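Local structure of p-nitrophenyl phosphatase (Pho2) (Archaeoglobus fulgidus, 3QGM) at residues V123-K128 against P164-I169; G144-A149 against E180-V185. The protein is probably a metal-dependent phosphatase of the haloacid dehalogenase (HAD) superfamily, binding calcium in the crystal. All coordinates share one frame; numbering follows the deposited sequence.

Interaction 1. Residues V123-K128 against P164-I169; sequences VGSNRK and PGTGMI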
ATOM      1  N   VAL A 123      13.422   2.842   1.816  1.00 23.96           N
ATOM      2  CA  VAL A 123      12.228   2.183   2.285  1.00 23.21           C
ATOM      3  C   VAL A 123      12.651   0.825   2.777  1.00 22.41           C
ATOM      4  O   VAL A 123      13.234   0.070   2.051  1.00 24.23           O
ATOM      5  CB  VAL A 123      11.199   2.073   1.136  1.00 23.14           C
ATOM      6  CG1 VAL A 123      10.221   0.970   1.427  1.00 23.07           C
ATOM      7  CG2 VAL A 123      10.478   3.429   0.916  1.00 22.38           C
ATOM      8  N   GLY A 124      12.432   0.558   4.046  1.00 22.61           N
ATOM      9  CA  GLY A 124      12.577  -0.764   4.623  1.00 22.28           C
ATOM     10  C   GLY A 124      11.347  -1.002   5.519  1.00 23.26           C
ATOM     11  O   GLY A 124      10.694  -0.047   5.959  1.00 20.81           O
ATOM     12  N   SER A 125      11.047  -2.274   5.772  1.00 22.96           N
ATOM     13  CA  SER A 125       9.964  -2.643   6.645  0.60 24.27           C
ATOM     14  C   SER A 125      10.096  -2.033   8.022  1.00 24.99           C
ATOM     15  O   SER A 125      11.222  -1.848   8.506  1.00 26.98           O
ATOM     16  CB  SER A 125       9.908  -4.149   6.803  0.60 24.21           C
ATOM     17  OG  SER A 125       8.653  -4.485   7.316  0.60 24.10           O
ATOM     18  N   ASN A 126       8.966  -1.736   8.649  1.00 24.81           N
ATOM     19  CA  ASN A 126       8.931  -1.221  10.026  1.00 25.07           C
ATOM     20  C   ASN A 126       7.685  -1.682  10.788  1.00 26.22           C
ATOM     21  O   ASN A 126       6.533  -1.287  10.451  1.00 25.32           O
ATOM     22  CB  ASN A 126       8.962   0.305   9.972  1.00 25.84           C
ATOM     23  CG  ASN A 126       9.368   0.929  11.274  1.00 25.49           C
ATOM     24  OD1 ASN A 126       9.142   0.361  12.336  1.00 28.49           O
ATOM     25  ND2 ASN A 126       9.939   2.124  11.206  1.00 26.52           N
ATOM     26  N   ARG A 127       7.914  -2.450  11.860  1.00 26.57           N
ATOM     27  CA  ARG A 127       6.854  -2.957  12.699  0.60 28.52           C
ATOM     28  C   ARG A 127       6.161  -1.791  13.432  1.00 28.39           C
ATOM     29  O   ARG A 127       5.075  -1.924  13.935  1.00 29.96           O
ATOM     30  CB  ARG A 127       7.462  -3.980  13.696  0.60 30.30           C
ATOM     31  CG  ARG A 127       6.479  -4.982  14.293  0.60 34.71           C
ATOM     32  CD  ARG A 127       7.217  -6.043  15.137  0.60 39.58           C
ATOM     33  NE  ARG A 127       8.038  -5.447  16.191  0.60 43.75           N
ATOM     34  CZ  ARG A 127       7.571  -4.931  17.324  0.60 47.02           C
ATOM     35  NH1 ARG A 127       6.258  -4.915  17.576  0.60 48.30           N
ATOM     36  NH2 ARG A 127       8.425  -4.410  18.207  0.60 47.82           N
ATOM     37  N   LYS A 128       6.813  -0.632  13.462  1.00 28.08           N
ATOM     38  CA  LYS A 128       6.281   0.578  14.057  1.00 29.23           C
ATOM     39  C   LYS A 128       5.750   1.554  12.998  1.00 27.81           C
ATOM     40  O   LYS A 128       5.572   2.754  13.275  1.00 27.25           O
ATOM     41  CB  LYS A 128       7.339   1.234  14.946  1.00 30.45           C
ATOM     42  CG  LYS A 128       7.552   0.498  16.257  1.00 34.27           C
ATOM     43  CD  LYS A 128       8.566   1.234  17.213  1.00 39.42           C
ATOM     44  CE  LYS A 128       8.642   0.576  18.651  1.00 43.71           C
ATOM     45  NZ  LYS A 128       9.908  -0.224  18.924  1.00 44.13           N
ATOM     46  N   PRO A 164       2.848  -8.158   6.863  1.00 27.24           N
ATOM     47  CA  PRO A 164       3.377  -7.353   5.743  1.00 26.50           C
ATOM     48  C   PRO A 164       4.916  -7.341   5.737  1.00 25.79           C
ATOM     49  O   PRO A 164       5.529  -7.293   6.782  1.00 24.09           O
ATOM     50  CB  PRO A 164       2.902  -5.924   6.063  1.00 25.89           C
ATOM     51  CG  PRO A 164       1.756  -6.093   6.955  1.00 28.91           C
ATOM     52  CD  PRO A 164       1.973  -7.351   7.746  1.00 27.92           C
ATOM     53  N   GLY A 165       5.512  -7.356   4.566  1.00 25.42           N
ATOM     54  CA  GLY A 165       6.956  -7.109   4.443  1.00 25.42           C
ATOM     55  C   GLY A 165       7.125  -5.735   3.841  1.00 24.22           C
ATOM     56  O   GLY A 165       6.209  -4.960   3.801  1.00 23.78           O
ATOM     57  N   THR A 166       8.315  -5.458   3.363  1.00 24.12           N
ATOM     58  CA  THR A 166       8.695  -4.167   2.867  1.00 24.62           C
ATOM     59  C   THR A 166       7.868  -3.755   1.647  1.00 25.74           C
ATOM     60  O   THR A 166       7.635  -2.563   1.409  1.00 24.62           O
ATOM     61  CB  THR A 166      10.179  -4.191   2.484  1.00 24.09           C
ATOM     62  OG1 THR A 166      10.944  -4.521   3.654  1.00 24.73           O
ATOM     63  CG2 THR A 166      10.589  -2.824   1.895  1.00 23.23           C
ATOM     64  N   GLY A 167       7.395  -4.751   0.903  1.00 26.00           N
ATOM     65  CA  GLY A 167       6.583  -4.494  -0.283  1.00 26.75           C
ATOM     66  C   GLY A 167       5.269  -3.808   0.028  1.00 26.57           C
ATOM     67  O   GLY A 167       4.634  -3.203  -0.837  1.00 25.18           O
HETATM   68  N   MSE A 168       4.853  -3.882   1.279  1.00 26.43           N
HETATM   69  CA  MSE A 168       3.701  -3.146   1.673  1.00 26.33           C
HETATM   70  C   MSE A 168       3.877  -1.636   1.478  1.00 25.93           C
HETATM   71  O   MSE A 168       2.942  -0.947   0.986  1.00 24.68           O
HETATM   72  CB  MSE A 168       3.334  -3.417   3.103  1.00 27.37           C
HETATM   73  CG  MSE A 168       1.962  -2.905   3.360  1.00 30.06           C
HETATM   74 SE   MSE A 168       2.140  -1.208   4.164  0.60 34.70          SE
HETATM   75  CE  MSE A 168       2.116  -2.107   5.899  1.00 26.60           C
ATOM     76  N   ILE A 169       5.042  -1.127   1.881  1.00 24.26           N
ATOM     77  CA  ILE A 169       5.316   0.302   1.796  1.00 23.57           C
ATOM     78  C   ILE A 169       5.523   0.620   0.299  1.00 23.66           C
ATOM     79  O   ILE A 169       4.980   1.571  -0.226  1.00 22.44           O
ATOM     80  CB  ILE A 169       6.536   0.743   2.652  1.00 23.80           C
ATOM     81  CG1 ILE A 169       6.260   0.488   4.153  1.00 25.75           C
ATOM     82  CG2 ILE A 169       6.837   2.207   2.395  1.00 21.04           C
ATOM     83  CD1 ILE A 169       7.458   0.594   5.051  1.00 23.36           C
TER
HETATM   84  O   HOH W   1       6.131  -3.769   6.247  1.00 36.10           O
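Thr166 and Ile169 meet the 123-128 segment through branches set by their first torsions: chi1 of -60° puts Thr166 OG1 beside its own backbone N and CG2 anti to it, and chi1 of -63° does the same for CG1 and CG2 of Ile169. This is the smaller, cap domain of a probable HAD-family phosphatase, where the loop leaving parallel strand 120-123 crosses the start of helix 167-177. The two methyl branches CG2 both face Val123. Val123 CG1 lies 3.7 Å from Ile169 CG2 and 3.8 Å from Thr166 CG2, so this one methyl touches both residues; the Val123 and Ile169 side chains run past each other in opposite directions. Farther along, the end of the isoleucine, CD1, comes to 3.4 Å from Gly124 O, a van der Waals approach to a carbonyl whose hydrogen bond comes from Thr96 OG1.

Ser125 N reaches Thr166 OG1 at 3.1 Å in a weak bond, bent to 128° at the hydrogen, and Ser50 OG is a second partner of the same N. The hydroxyl of Thr166 has its stronger tie to Asn151 OD1, so this buried oxygen is held from the neighbouring loop as well. In one of the two conformers of Ser125, a water lies 2.8 Å from Ser125 OG and donates to Gly165 O at 2.7 Å. Beyond Ser125 the chain turns away: Asn126 ND2 is bonded to Thr96 O, and in an Asx turn Asn126 OD1 accepts from Lys128 N at 2.8 Å, the donor standing above the carbonyl plane.

Interaction 2. Residues G144-A149 against E180-V185; sequences GIRYIA and EPDVVV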
ATOM      1  N   GLY A 144      10.265  13.656  -5.362  1.00 31.82           N
ATOM      2  CA  GLY A 144      10.954  13.086  -6.516  1.00 31.45           C
ATOM      3  C   GLY A 144      12.395  12.717  -6.257  1.00 31.33           C
ATOM      4  O   GLY A 144      13.133  12.395  -7.187  1.00 31.09           O
ATOM      5  N   ILE A 145      12.773  12.685  -4.981  1.00 31.37           N
ATOM      6  CA  ILE A 145      14.105  12.231  -4.599  1.00 30.78           C
ATOM      7  C   ILE A 145      14.325  10.758  -4.919  1.00 28.89           C
ATOM      8  O   ILE A 145      13.403   9.985  -5.116  1.00 28.15           O
ATOM      9  CB  ILE A 145      14.437  12.588  -3.116  1.00 31.13           C
ATOM     10  CG1 ILE A 145      13.614  11.774  -2.106  1.00 31.29           C
ATOM     11  CG2 ILE A 145      14.176  14.111  -2.876  1.00 33.04           C
ATOM     12  CD1 ILE A 145      13.976  12.056  -0.616  1.00 28.55           C
ATOM     13  N   ARG A 146      15.586  10.404  -5.040  1.00 28.16           N
ATOM     14  CA  ARG A 146      16.000   9.074  -5.411  1.00 28.07           C
ATOM     15  C   ARG A 146      15.483   8.110  -4.344  1.00 27.21           C
ATOM     16  O   ARG A 146      15.573   8.382  -3.166  1.00 27.09           O
ATOM     17  CB  ARG A 146      17.537   9.046  -5.489  1.00 28.57           C
ATOM     18  CG  ARG A 146      18.153   7.700  -5.822  1.00 28.88           C
ATOM     19  CD  ARG A 146      19.363   7.954  -6.774  1.00 32.21           C
ATOM     20  NE  ARG A 146      20.090   6.747  -7.131  1.00 31.03           N
ATOM     21  CZ  ARG A 146      19.787   5.964  -8.171  1.00 33.32           C
ATOM     22  NH1 ARG A 146      18.766   6.247  -8.975  1.00 32.60           N
ATOM     23  NH2 ARG A 146      20.528   4.880  -8.407  1.00 33.38           N
ATOM     24  N   TYR A 147      14.998   6.966  -4.780  1.00 26.60           N
ATOM     25  CA  TYR A 147      14.160   6.124  -3.973  1.00 25.53           C
ATOM     26  C   TYR A 147      14.715   4.704  -4.039  1.00 24.84           C
ATOM     27  O   TYR A 147      14.685   4.049  -5.072  1.00 25.49           O
ATOM     28  CB  TYR A 147      12.714   6.289  -4.489  1.00 26.38           C
ATOM     29  CG  TYR A 147      11.661   5.311  -4.018  1.00 24.67           C
ATOM     30  CD1 TYR A 147      11.849   4.485  -2.911  1.00 22.94           C
ATOM     31  CD2 TYR A 147      10.446   5.259  -4.679  1.00 25.39           C
ATOM     32  CE1 TYR A 147      10.855   3.590  -2.505  1.00 23.76           C
ATOM     33  CE2 TYR A 147       9.445   4.366  -4.293  1.00 27.04           C
ATOM     34  CZ  TYR A 147       9.644   3.545  -3.201  1.00 24.40           C
ATOM     35  OH  TYR A 147       8.650   2.657  -2.869  1.00 25.05           O
ATOM     36  N   ILE A 148      15.248   4.253  -2.909  1.00 24.24           N
ATOM     37  CA  ILE A 148      15.795   2.932  -2.789  1.00 24.95           C
ATOM     38  C   ILE A 148      14.975   2.076  -1.822  1.00 24.13           C
ATOM     39  O   ILE A 148      14.580   2.527  -0.738  1.00 25.05           O
ATOM     40  CB  ILE A 148      17.233   2.976  -2.230  1.00 25.15           C
ATOM     41  CG1 ILE A 148      18.005   4.130  -2.876  1.00 27.75           C
ATOM     42  CG2 ILE A 148      17.909   1.627  -2.525  1.00 23.51           C
ATOM     43  CD1 ILE A 148      18.366   3.870  -4.308  1.00 28.17           C
ATOM     44  N   ALA A 149      14.775   0.834  -2.176  1.00 23.58           N
ATOM     45  CA  ALA A 149      14.142  -0.114  -1.255  1.00 23.94           C
ATOM     46  C   ALA A 149      15.131  -1.242  -0.927  1.00 23.57           C
ATOM     47  O   ALA A 149      15.884  -1.706  -1.772  1.00 23.44           O
ATOM     48  CB  ALA A 149      12.847  -0.668  -1.835  1.00 23.76           C
ATOM     49  N   GLU A 180       7.546   3.474  -8.520  1.00 27.35           N
ATOM     50  CA  GLU A 180       8.197   2.328  -7.916  1.00 27.70           C
ATOM     51  C   GLU A 180       9.563   2.755  -7.445  1.00 27.34           C
ATOM     52  O   GLU A 180      10.033   3.834  -7.816  1.00 28.30           O
ATOM     53  CB  GLU A 180       8.355   1.222  -8.946  1.00 28.55           C
ATOM     54  CG  GLU A 180       7.009   0.769  -9.488  1.00 32.24           C
ATOM     55  CD  GLU A 180       7.167  -0.341 -10.442  1.00 35.05           C
ATOM     56  OE1 GLU A 180       7.374  -1.481  -9.970  1.00 39.01           O
ATOM     57  OE2 GLU A 180       7.142  -0.054 -11.638  1.00 37.23           O
ATOM     58  N   PRO A 181      10.233   1.914  -6.662  1.00 26.38           N
ATOM     59  CA  PRO A 181      11.599   2.312  -6.312  1.00 27.56           C
ATOM     60  C   PRO A 181      12.503   2.477  -7.538  1.00 28.02           C
ATOM     61  O   PRO A 181      12.355   1.726  -8.534  1.00 25.88           O
ATOM     62  CB  PRO A 181      12.085   1.144  -5.425  1.00 26.91           C
ATOM     63  CG  PRO A 181      10.827   0.588  -4.846  1.00 27.28           C
ATOM     64  CD  PRO A 181       9.839   0.666  -6.000  1.00 27.06           C
ATOM     65  N   ASP A 182      13.432   3.440  -7.473  1.00 29.24           N
ATOM     66  CA  ASP A 182      14.493   3.566  -8.514  1.00 28.68           C
ATOM     67  C   ASP A 182      15.390   2.320  -8.518  1.00 29.20           C
ATOM     68  O   ASP A 182      15.830   1.843  -9.572  1.00 28.51           O
ATOM     69  CB  ASP A 182      15.331   4.846  -8.277  1.00 29.37           C
ATOM     70  CG  ASP A 182      14.476   6.134  -8.384  1.00 31.05           C
ATOM     71  OD1 ASP A 182      13.692   6.208  -9.347  1.00 32.83           O
ATOM     72  OD2 ASP A 182      14.572   7.049  -7.544  1.00 29.34           O
ATOM     73  N   VAL A 183      15.631   1.776  -7.319  1.00 28.74           N
ATOM     74  CA  VAL A 183      16.511   0.641  -7.130  1.00 27.93           C
ATOM     75  C   VAL A 183      15.922  -0.209  -6.020  1.00 27.69           C
ATOM     76  O   VAL A 183      15.603   0.303  -4.967  1.00 26.01           O
ATOM     77  CB  VAL A 183      17.923   1.097  -6.696  1.00 28.09           C
ATOM     78  CG1 VAL A 183      18.851  -0.115  -6.461  1.00 27.93           C
ATOM     79  CG2 VAL A 183      18.527   2.033  -7.754  1.00 29.33           C
ATOM     80  N   VAL A 184      15.731  -1.494  -6.289  1.00 27.31           N
ATOM     81  CA  VAL A 184      15.484  -2.478  -5.254  1.00 26.46           C
ATOM     82  C   VAL A 184      16.811  -3.245  -5.052  1.00 27.09           C
ATOM     83  O   VAL A 184      17.397  -3.737  -6.025  1.00 27.49           O
ATOM     84  CB  VAL A 184      14.390  -3.411  -5.697  1.00 27.32           C
ATOM     85  CG1 VAL A 184      14.128  -4.485  -4.621  1.00 26.94           C
ATOM     86  CG2 VAL A 184      13.047  -2.593  -6.040  1.00 26.82           C
ATOM     87  N   VAL A 185      17.288  -3.324  -3.809  1.00 27.32           N
ATOM     88  CA  VAL A 185      18.587  -3.946  -3.498  1.00 27.79           C
ATOM     89  C   VAL A 185      18.474  -5.466  -3.384  1.00 28.21           C
ATOM     90  O   VAL A 185      19.255  -6.197  -4.033  1.00 28.51           O
ATOM     91  CB  VAL A 185      19.191  -3.305  -2.251  1.00 27.10           C
ATOM     92  CG1 VAL A 185      20.569  -3.926  -1.878  1.00 27.84           C
ATOM     93  CG2 VAL A 185      19.303  -1.806  -2.502  1.00 26.56           C
TER
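Tyr147 lays one face of its ring against Pro181, whose CA sits 3.6 Å from the ring centroid and 13° off the normal, a CH-pi contact. With Tyr147 CG anti to its backbone N, the ring is carried alongside Pro181; the two side chains point the same way, and Pro181 CG continues the overlap toward the phenol end, 3.6 Å from Tyr147 CZ, and also meets the methyl of Ala149. Next to this contact the backbones pair as parallel strands, Ile148 with Val183 and Ala149 with Val184. Ala149 N donates to Val183 O at 3.0 Å with a 169° angle at the hydrogen, and Val185 N returns a similarly straight bond to Ala149 O. Tyr147 O takes two weak bonds, from Asp182 N and Val183 N. Asp182 also reaches back with its carboxylate: OD2 accepts from Tyr147 N at 2.8 Å, on the anti side and 27° out of the carboxylate plane, and also salt-bridges Arg179. Arg146 NH2 comes obliquely against Val183 CG2 and is salt-bridged to Glu87. Ile148 CD1 packs beside Val183 CB, 3.7 Å away, while its CG2 meets Val185 CG2. The face bearing Ile148 and Val183 is covered by helix 76-87, through Ile84 and Phe83; the one bearing Ala149 lies under Ile170 of helix 167-177, and strand 120-123 flanks 146-149 across from 183-184.

Both interactions belong to the domain built on the five-stranded parallel sheet, with centres 14 Å apart. Their segments alternate along the chain, 123-128, 144-149, 164-169, 180-185: helix 131-143 leads from strand 120-123 to 146-149, and helix 167-177 leads on to 183-184, the outermost strand within this chain. Interaction 2 is an edge pairing of that sheet, whereas interaction 1 joins the exit of its middle strand to the start of helix 167-177. They meet directly at Val123, whose N lies 2.8 Å from Ile148 O, a probable hydrogen bond. The contacts thus join neighbouring crossovers of the cap domain's sheet, separate from the core sheet and its calcium-binding Asp14, Asp16 and Asp212.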